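PDB 1VKO: inositol-3-phosphate synthase from Caenorhabditis elegans, which is an NAD-binding member of the inositol-phosphate synthase family, built around a Rossmann-type domain and assembled from four copies. Local coordinates for residues A102-T107 against Q181-P186; L128-D131 against N136-F139; D218-H223 against S282-V287. One frame throughout, in Å; residues are numbered along the deposited sequence.

The three contacts are separate sites in one chain, and none touches another. Contact 2 falls within the stretch of chain that contact 1 brings together, yet their centres lie 38 Å apart and their nearest atoms about 24 Å apart. Contact 3 comes later in sequence: helix 178-188 of contact 1 is followed along the chain by helix 220-238 of contact 3, although the contact centres are again 38 Å apart. Contacts 2 and 3 are on opposite sides of the chain's centre, with 51 Å between their own centres. The side chain of I284 in contact 3 is about 9 Å from the bound NAD. Other subunits of the assembly touch contacts 1 and 2 but not contact 3.

Contact 1: residues A102-T107 against Q181-P186; sequences AMTWRT and QEKLRP
M103 and T104 meet K183 and L184 where the chain leaves helix 87-100, through a Schellman motif at A102, and starts the first strand of the β-hairpin 104-107/110-113. The partner is helix 178-188, so a helix packs beside the entry to a two-stranded hairpin, which is held in turn by backbone bonds of M103 to A114 and W105 to S112.

The polar part belongs to K183, whose extended chain reaches across to the start of the strand, CE 3.3 Å from T104 O. That carbonyl takes the ammonium group: K183 NZ donates to T104 O in a bond modelled at 2.5 Å, a length that is doubtful. T104 OG1 is nearby, 3.6 Å from K183 NZ. E179 makes a long, weak ion pair with the same nitrogen and accepts a bond from R106 N.

The apolar part rests on M103. Its CG stands beside the backbone N (chi1 -42°), and from there the chain runs extended toward the helix. SD passes K183 CB at 3.8 Å, the two side chains sliding by one another in opposite directions, and it also lies 3.8 Å from L184 CD2. L184 is further packed against F97 and A98 of helix 87-100, and M103 against L180 and F187 of helix 178-188. The methyl M103 CE touches the same leucine branch, again at 3.8 Å from L184 CD2, so a single leucine methyl meets the last two atoms of the methionine.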
loop_
_atom_site.group_PDB
_atom_site.type_symbol
_atom_site.label_atom_id
_atom_site.label_comp_id
_atom_site.label_asym_id
_atom_site.label_seq_id
_atom_site.Cartn_x
_atom_site.Cartn_y
_atom_site.Cartn_z
ATOM N N ALA A 102 -5.068 -30.396 21.985
ATOM C CA ALA A 102 -4.033 -29.391 22.195
ATOM C C ALA A 102 -2.798 -29.611 21.311
ATOM O O ALA A 102 -1.651 -29.578 21.782
ATOM C CB ALA A 102 -3.650 -29.353 23.661
ATOM N N MET A 103 -3.034 -29.801 20.014
ATOM C CA MET A 103 -1.946 -30.072 19.077
ATOM C C MET A 103 -1.044 -28.873 18.861
ATOM O O MET A 103 -1.501 -27.719 18.823
ATOM C CB MET A 103 -2.464 -30.627 17.754
ATOM C CG MET A 103 -3.589 -31.674 17.892
ATOM S SD MET A 103 -3.862 -32.645 16.398
ATOM C CE MET A 103 -4.926 -33.955 16.947
ATOM N N THR A 104 0.253 -29.153 18.754
ATOM C CA THR A 104 1.229 -28.133 18.450
ATOM C C THR A 104 1.922 -28.499 17.155
ATOM O O THR A 104 1.841 -29.627 16.709
ATOM C CB THR A 104 2.285 -27.999 19.582
ATOM O OG1 THR A 104 2.622 -29.282 20.080
ATOM C CG2 THR A 104 1.719 -27.294 20.808
ATOM N N TRP A 105 2.591 -27.528 16.540
ATOM C CA TRP A 105 3.431 -27.840 15.380
ATOM C C TRP A 105 4.676 -26.949 15.418
ATOM O O TRP A 105 4.609 -25.841 15.964
ATOM C CB TRP A 105 2.631 -27.727 14.059
ATOM C CG TRP A 105 1.910 -26.425 13.878
ATOM C CD1 TRP A 105 2.330 -25.377 13.136
ATOM C CD2 TRP A 105 0.654 -26.027 14.472
ATOM N NE1 TRP A 105 1.431 -24.340 13.216
ATOM C CE2 TRP A 105 0.380 -24.713 14.013
ATOM C CE3 TRP A 105 -0.272 -26.651 15.345
ATOM C CZ2 TRP A 105 -0.768 -23.981 14.412
ATOM C CZ3 TRP A 105 -1.428 -25.954 15.718
ATOM C CH2 TRP A 105 -1.657 -24.603 15.253
ATOM N N ARG A 106 5.812 -27.439 14.904
ATOM C CA ARG A 106 7.037 -26.630 14.907
ATOM C C ARG A 106 6.913 -25.462 13.923
ATOM O O ARG A 106 6.368 -25.630 12.828
ATOM C CB ARG A 106 8.261 -27.464 14.518
ATOM C CG ARG A 106 8.989 -28.202 15.679
ATOM C CD ARG A 106 9.977 -27.336 16.551
ATOM N NE ARG A 106 11.015 -26.594 15.801
ATOM C CZ ARG A 106 11.425 -25.341 16.109
ATOM N NH1 ARG A 106 10.884 -24.717 17.148
ATOM N NH2 ARG A 106 12.371 -24.706 15.399
ATOM N N THR A 107 7.432 -24.294 14.302
ATOM C CA THR A 107 7.614 -23.206 13.357
ATOM C C THR A 107 9.045 -22.723 13.483
ATOM O O THR A 107 9.763 -23.103 14.422
ATOM C CB THR A 107 6.630 -22.083 13.631
ATOM O OG1 THR A 107 6.840 -21.569 14.952
ATOM C CG2 THR A 107 5.219 -22.648 13.699
ATOM N N GLN A 181 -1.401 -31.519 9.626
ATOM C CA GLN A 181 -2.254 -32.408 8.840
ATOM C C GLN A 181 -1.892 -33.842 9.203
ATOM O O GLN A 181 -2.780 -34.708 9.314
ATOM C CB GLN A 181 -2.068 -32.180 7.329
ATOM C CG GLN A 181 -2.573 -30.814 6.783
ATOM C CD GLN A 181 -2.372 -30.656 5.281
ATOM O OE1 GLN A 181 -2.435 -31.655 4.541
ATOM N NE2 GLN A 181 -2.104 -29.400 4.818
ATOM N N GLU A 182 -0.603 -34.112 9.414
ATOM C CA GLU A 182 -0.213 -35.473 9.846
ATOM C C GLU A 182 -0.738 -35.849 11.221
ATOM O O GLU A 182 -1.270 -36.913 11.393
ATOM C CB GLU A 182 1.293 -35.703 9.749
ATOM C CG GLU A 182 1.710 -36.442 8.478
ATOM C CD GLU A 182 1.131 -35.832 7.212
ATOM O OE1 GLU A 182 1.644 -34.779 6.735
ATOM O OE2 GLU A 182 0.161 -36.423 6.691
ATOM N N LYS A 183 -0.608 -34.968 12.188
ATOM C CA LYS A 183 -1.183 -35.180 13.504
ATOM C C LYS A 183 -2.684 -35.407 13.436
ATOM O O LYS A 183 -3.223 -36.253 14.173
ATOM C CB LYS A 183 -0.875 -33.961 14.392
ATOM C CG LYS A 183 0.549 -33.988 14.959
ATOM C CD LYS A 183 0.898 -32.717 15.700
ATOM C CE LYS A 183 2.129 -32.956 16.538
ATOM N NZ LYS A 183 2.289 -31.954 17.626
ATOM N N LEU A 184 -3.375 -34.644 12.568
ATOM C CA LEU A 184 -4.833 -34.776 12.417
ATOM C C LEU A 184 -5.304 -35.958 11.567
ATOM O O LEU A 184 -6.494 -36.289 11.561
ATOM C CB LEU A 184 -5.435 -33.504 11.903
ATOM C CG LEU A 184 -5.518 -32.302 12.836
ATOM C CD1 LEU A 184 -5.836 -31.226 11.941
ATOM C CD2 LEU A 184 -6.649 -32.486 13.848
ATOM N N ARG A 185 -4.370 -36.624 10.893
ATOM C CA ARG A 185 -4.693 -37.720 9.983
ATOM C C ARG A 185 -5.609 -38.856 10.567
ATOM O O ARG A 185 -6.628 -39.189 9.958
ATOM C CB ARG A 185 -3.405 -38.283 9.346
ATOM C CG ARG A 185 -3.566 -39.648 8.710
ATOM C CD ARG A 185 -2.489 -39.987 7.675
ATOM N NE ARG A 185 -3.026 -40.847 6.609
ATOM C CZ ARG A 185 -2.319 -41.349 5.599
ATOM N NH1 ARG A 185 -1.034 -41.075 5.496
ATOM N NH2 ARG A 185 -2.897 -42.133 4.689
ATOM N N PRO A 186 -5.277 -39.456 11.714
ATOM C CA PRO A 186 -6.115 -40.553 12.239
ATOM C C PRO A 186 -7.516 -40.101 12.703
ATOM O O PRO A 186 -8.362 -40.937 13.027
ATOM C CB PRO A 186 -5.296 -41.080 13.410
ATOM C CG PRO A 186 -4.497 -39.944 13.849
ATOM C CD PRO A 186 -4.123 -39.185 12.597
#

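Contact 2: residues L128-D131 against N136-F139; sequences LGYD and NQIF
N136 O is approached twice from the facing strand. D131 N donates to it at 2.8 Å in an almost straight bond (N-H...O 175°), and Y130 CA adds a weaker CA-H...O contact at 3.4 Å. The return bond, N136 N to D131 O, is longer at 3.2 Å. Further along, I138 N donates to G129 O at 2.6 Å, and L128 N to I138 O, completing an antiparallel pairing. G129 has a phi of 140°, a backbone conformation that suits a residue without a side chain.

Y130 and Q137 form a non-hydrogen-bonded pair and share one face. With CG anti to its own N (chi1 -176°), the tyrosine ring lies along the backbone of N136, its CE1 3.3 Å from N136 N. The Q137 amide stands at 74° to that ring, its OE1 at the ring's edge and in its plane. H127 NE2 bonds this oxygen, and Q522 takes the NE2 end. On the face of I138 and D131, I138 CD1 rests against D131 CB; I138 CG2 also meets L128 CD2 at 3.5 Å, a tight fit. The D131 carboxylate bonds T134 in the intervening turn.

This β-hairpin, 125-131 with 136-141, lies at a subunit interface: strand 38-53 of the third subunit brings H52 to D131, N48 to L128 O and F50 to I138, and helix 382-387 of that subunit brings S387 to F139.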
loop_
_atom_site.group_PDB
_atom_site.type_symbol
_atom_site.label_atom_id
_atom_site.label_comp_id
_atom_site.label_asym_id
_atom_site.label_seq_id
_atom_site.Cartn_x
_atom_site.Cartn_y
_atom_site.Cartn_z
ATOM N N LEU A 128 -18.405 -4.909 31.735
ATOM C CA LEU A 128 -19.469 -4.775 32.754
ATOM C C LEU A 128 -19.388 -3.484 33.577
ATOM O O LEU A 128 -20.375 -3.104 34.230
ATOM C CB LEU A 128 -19.453 -5.938 33.730
ATOM C CG LEU A 128 -19.492 -7.414 33.335
ATOM C CD1 LEU A 128 -20.184 -7.648 31.985
ATOM C CD2 LEU A 128 -18.079 -7.898 33.290
ATOM N N GLY A 129 -18.219 -2.832 33.574
ATOM C CA GLY A 129 -17.998 -1.614 34.352
ATOM C C GLY A 129 -16.631 -1.507 35.031
ATOM O O GLY A 129 -15.683 -2.202 34.655
ATOM N N TYR A 130 -16.563 -0.625 36.036
ATOM C CA TYR A 130 -15.374 -0.302 36.820
ATOM C C TYR A 130 -15.516 -0.682 38.311
ATOM O O TYR A 130 -16.547 -0.401 38.947
ATOM C CB TYR A 130 -15.115 1.194 36.722
ATOM C CG TYR A 130 -13.842 1.638 37.410
ATOM C CD1 TYR A 130 -12.626 1.595 36.746
ATOM C CD2 TYR A 130 -13.861 2.120 38.714
ATOM C CE1 TYR A 130 -11.464 1.981 37.358
ATOM C CE2 TYR A 130 -12.689 2.519 39.337
ATOM C CZ TYR A 130 -11.493 2.444 38.652
ATOM O OH TYR A 130 -10.312 2.844 39.251
ATOM N N ASP A 131 -14.467 -1.312 38.843
ATOM C CA ASP A 131 -14.369 -1.761 40.240
ATOM C C ASP A 131 -13.392 -0.920 41.054
ATOM O O ASP A 131 -12.189 -0.971 40.829
ATOM C CB ASP A 131 -13.886 -3.209 40.278
ATOM C CG ASP A 131 -13.680 -3.737 41.696
ATOM O OD1 ASP A 131 -14.473 -3.408 42.617
ATOM O OD2 ASP A 131 -12.759 -4.524 41.983
ATOM N N ASN A 136 -9.996 -0.753 38.574
ATOM C CA ASN A 136 -9.916 -1.525 37.345
ATOM C C ASN A 136 -11.226 -1.540 36.571
ATOM O O ASN A 136 -12.308 -1.675 37.157
ATOM C CB ASN A 136 -9.621 -2.962 37.725
ATOM C CG ASN A 136 -8.421 -3.499 37.045
ATOM O OD1 ASN A 136 -7.300 -3.136 37.388
ATOM N ND2 ASN A 136 -8.628 -4.385 36.082
ATOM N N GLN A 137 -11.112 -1.386 35.252
ATOM C CA GLN A 137 -12.166 -1.760 34.300
ATOM C C GLN A 137 -12.357 -3.295 34.300
ATOM O O GLN A 137 -11.391 -4.064 34.265
ATOM C CB GLN A 137 -11.816 -1.260 32.901
ATOM C CG GLN A 137 -11.703 0.267 32.735
ATOM C CD GLN A 137 -13.045 0.958 32.731
ATOM O OE1 GLN A 137 -13.960 0.556 33.450
ATOM N NE2 GLN A 137 -13.173 2.011 31.927
ATOM N N ILE A 138 -13.613 -3.722 34.385
ATOM C CA ILE A 138 -13.969 -5.135 34.467
ATOM C C ILE A 138 -14.383 -5.656 33.100
ATOM O O ILE A 138 -15.425 -5.278 32.566
ATOM C CB ILE A 138 -15.120 -5.386 35.512
ATOM C CG1 ILE A 138 -14.675 -5.005 36.932
ATOM C CG2 ILE A 138 -15.586 -6.829 35.464
ATOM C CD1 ILE A 138 -13.515 -5.866 37.514
ATOM N N PHE A 139 -13.560 -6.551 32.564
ATOM C CA PHE A 139 -13.834 -7.170 31.290
ATOM C C PHE A 139 -13.925 -8.679 31.472
ATOM O O PHE A 139 -13.008 -9.305 31.994
ATOM C CB PHE A 139 -12.719 -6.811 30.309
ATOM C CG PHE A 139 -12.866 -5.433 29.698
ATOM C CD1 PHE A 139 -13.577 -5.250 28.501
ATOM C CD2 PHE A 139 -12.277 -4.322 30.298
ATOM C CE1 PHE A 139 -13.711 -3.985 27.927
ATOM C CE2 PHE A 139 -12.408 -3.043 29.724
ATOM C CZ PHE A 139 -13.136 -2.886 28.552
#

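Contact 3: residues D218-H223 against S282-V287; sequences DNKLEH and SNIFAV
K220 and H223, on the first turn of helix 220-238, pack against I284 of helix 281-291, and N219 starts that turn as its N-cap. The N219 OD1 atom accepts from E222 N at 3.1 Å, with the donor well above the carbonyl plane, and more weakly from L221 N. At K220 the CB touches I284 CD1 at 3.9 Å. Beyond CB the lysine runs extended and away from the isoleucine, and NZ is held by two backbone oxygens, E276 O and V279 O, just ahead of helix 281-291. N275 OD1 bonds K220 N, tying the same loop to the helix start.

Both helices belong to the Rossmann-type part of the chain: helix 220-238 leads into strand 242-247, helix 281-291 leads into strand 295-298, and the two strands are neighbours in the parallel sheet.

The CB of H223 points toward I284, but the nearest approach is by the backbone: I284 CG2, anti to its own N, comes 4.2 Å from H223 C. The imidazole turns elsewhere. N219 O sits over the centre of one ring face, 3.3 Å above its plane, while ND1 bonds Y199 OH and NE2 bonds P216 O, so both ring nitrogens are engaged and the ring's rotation is fixed.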
loop_
_atom_site.group_PDB
_atom_site.type_symbol
_atom_site.label_atom_id
_atom_site.label_comp_id
_atom_site.label_asym_id
_atom_site.label_seq_id
_atom_site.Cartn_x
_atom_site.Cartn_y
_atom_site.Cartn_z
ATOM N N ASP A 218 -33.461 -37.422 -10.480
ATOM C CA ASP A 218 -33.819 -35.989 -10.665
ATOM C C ASP A 218 -35.132 -35.604 -10.004
ATOM O O ASP A 218 -35.680 -34.550 -10.300
ATOM C CB ASP A 218 -33.948 -35.645 -12.146
ATOM C CG ASP A 218 -32.726 -36.051 -12.940
ATOM O OD1 ASP A 218 -31.617 -35.503 -12.669
ATOM O OD2 ASP A 218 -32.792 -36.915 -13.854
ATOM N N ASN A 219 -35.645 -36.484 -9.150
ATOM C CA ASN A 219 -36.850 -36.215 -8.384
ATOM C C ASN A 219 -36.419 -35.507 -7.112
ATOM O O ASN A 219 -35.759 -36.117 -6.263
ATOM C CB ASN A 219 -37.573 -37.532 -8.055
ATOM C CG ASN A 219 -38.959 -37.329 -7.424
ATOM O OD1 ASN A 219 -39.149 -36.514 -6.505
ATOM N ND2 ASN A 219 -39.928 -38.115 -7.894
ATOM N N LYS A 220 -36.803 -34.240 -7.001
ATOM C CA LYS A 220 -36.367 -33.353 -5.922
ATOM C C LYS A 220 -37.033 -33.673 -4.592
ATOM O O LYS A 220 -36.489 -33.340 -3.517
ATOM C CB LYS A 220 -36.593 -31.855 -6.287
ATOM C CG LYS A 220 -35.861 -31.446 -7.560
ATOM C CD LYS A 220 -35.860 -29.943 -7.895
ATOM C CE LYS A 220 -35.010 -29.665 -9.147
ATOM N NZ LYS A 220 -34.790 -28.190 -9.357
ATOM N N LEU A 221 -38.213 -34.291 -4.659
ATOM C CA LEU A 221 -38.928 -34.718 -3.446
ATOM C C LEU A 221 -38.293 -35.971 -2.853
ATOM O O LEU A 221 -38.208 -36.112 -1.624
ATOM C CB LEU A 221 -40.428 -34.938 -3.692
ATOM C CG LEU A 221 -41.221 -35.514 -2.498
ATOM C CD1 LEU A 221 -41.405 -34.464 -1.388
ATOM C CD2 LEU A 221 -42.574 -36.056 -2.946
ATOM N N GLU A 222 -37.826 -36.876 -3.705
ATOM C CA GLU A 222 -37.019 -37.977 -3.199
ATOM C C GLU A 222 -35.741 -37.445 -2.592
ATOM O O GLU A 222 -35.328 -37.911 -1.540
ATOM C CB GLU A 222 -36.679 -38.941 -4.287
ATOM C CG GLU A 222 -37.816 -39.855 -4.681
ATOM C CD GLU A 222 -37.291 -41.218 -5.060
ATOM O OE1 GLU A 222 -36.330 -41.242 -5.878
ATOM O OE2 GLU A 222 -37.811 -42.233 -4.517
ATOM N N HIS A 223 -35.149 -36.415 -3.215
ATOM C CA HIS A 223 -33.977 -35.768 -2.633
ATOM C C HIS A 223 -34.267 -35.192 -1.269
ATOM O O HIS A 223 -33.507 -35.431 -0.328
ATOM C CB HIS A 223 -33.366 -34.746 -3.567
ATOM C CG HIS A 223 -32.784 -35.364 -4.794
ATOM N ND1 HIS A 223 -32.693 -34.700 -5.999
ATOM C CD2 HIS A 223 -32.299 -36.608 -5.011
ATOM C CE1 HIS A 223 -32.183 -35.512 -6.909
ATOM N NE2 HIS A 223 -31.933 -36.674 -6.335
ATOM N N SER A 282 -29.793 -25.791 -2.281
ATOM C CA SER A 282 -29.782 -25.116 -0.997
ATOM C C SER A 282 -31.172 -24.887 -0.471
ATOM O O SER A 282 -31.324 -24.754 0.719
ATOM C CB SER A 282 -28.988 -23.812 -1.020
ATOM O OG SER A 282 -29.716 -22.771 -1.627
ATOM N N ASN A 283 -32.179 -24.856 -1.343
ATOM C CA ASN A 283 -33.581 -24.784 -0.903
ATOM C C ASN A 283 -33.984 -26.102 -0.251
ATOM O O ASN A 283 -34.683 -26.098 0.737
ATOM C CB ASN A 283 -34.508 -24.567 -2.084
ATOM C CG ASN A 283 -34.560 -23.101 -2.572
ATOM O OD1 ASN A 283 -34.999 -22.845 -3.684
ATOM N ND2 ASN A 283 -34.148 -22.158 -1.741
ATOM N N ILE A 284 -33.529 -27.218 -0.816
ATOM C CA ILE A 284 -33.914 -28.545 -0.354
ATOM C C ILE A 284 -33.295 -28.837 1.007
ATOM O O ILE A 284 -34.016 -29.185 1.933
ATOM C CB ILE A 284 -33.654 -29.659 -1.429
ATOM C CG1 ILE A 284 -34.585 -29.423 -2.641
ATOM C CG2 ILE A 284 -34.001 -31.022 -0.877
ATOM C CD1 ILE A 284 -34.091 -29.986 -3.949
ATOM N N PHE A 285 -31.987 -28.621 1.165
ATOM C CA PHE A 285 -31.429 -28.600 2.506
ATOM C C PHE A 285 -32.199 -27.699 3.466
ATOM O O PHE A 285 -32.526 -28.131 4.547
ATOM C CB PHE A 285 -29.949 -28.231 2.507
ATOM C CG PHE A 285 -29.064 -29.280 1.950
ATOM C CD1 PHE A 285 -28.613 -30.322 2.774
ATOM C CD2 PHE A 285 -28.680 -29.262 0.607
ATOM C CE1 PHE A 285 -27.762 -31.334 2.255
ATOM C CE2 PHE A 285 -27.815 -30.267 0.065
ATOM C CZ PHE A 285 -27.361 -31.321 0.904
ATOM N N ALA A 286 -32.503 -26.452 3.108
ATOM C CA ALA A 286 -33.184 -25.607 4.096
ATOM C C ALA A 286 -34.480 -26.284 4.513
ATOM O O ALA A 286 -34.773 -26.397 5.717
ATOM C CB ALA A 286 -33.426 -24.186 3.575
ATOM N N VAL A 287 -35.232 -26.773 3.523
ATOM C CA VAL A 287 -36.490 -27.518 3.780
ATOM C C VAL A 287 -36.292 -28.811 4.595
ATOM O O VAL A 287 -36.984 -29.044 5.578
ATOM C CB VAL A 287 -37.277 -27.721 2.466
ATOM C CG1 VAL A 287 -38.520 -28.577 2.675
ATOM C CG2 VAL A 287 -37.713 -26.369 1.919
#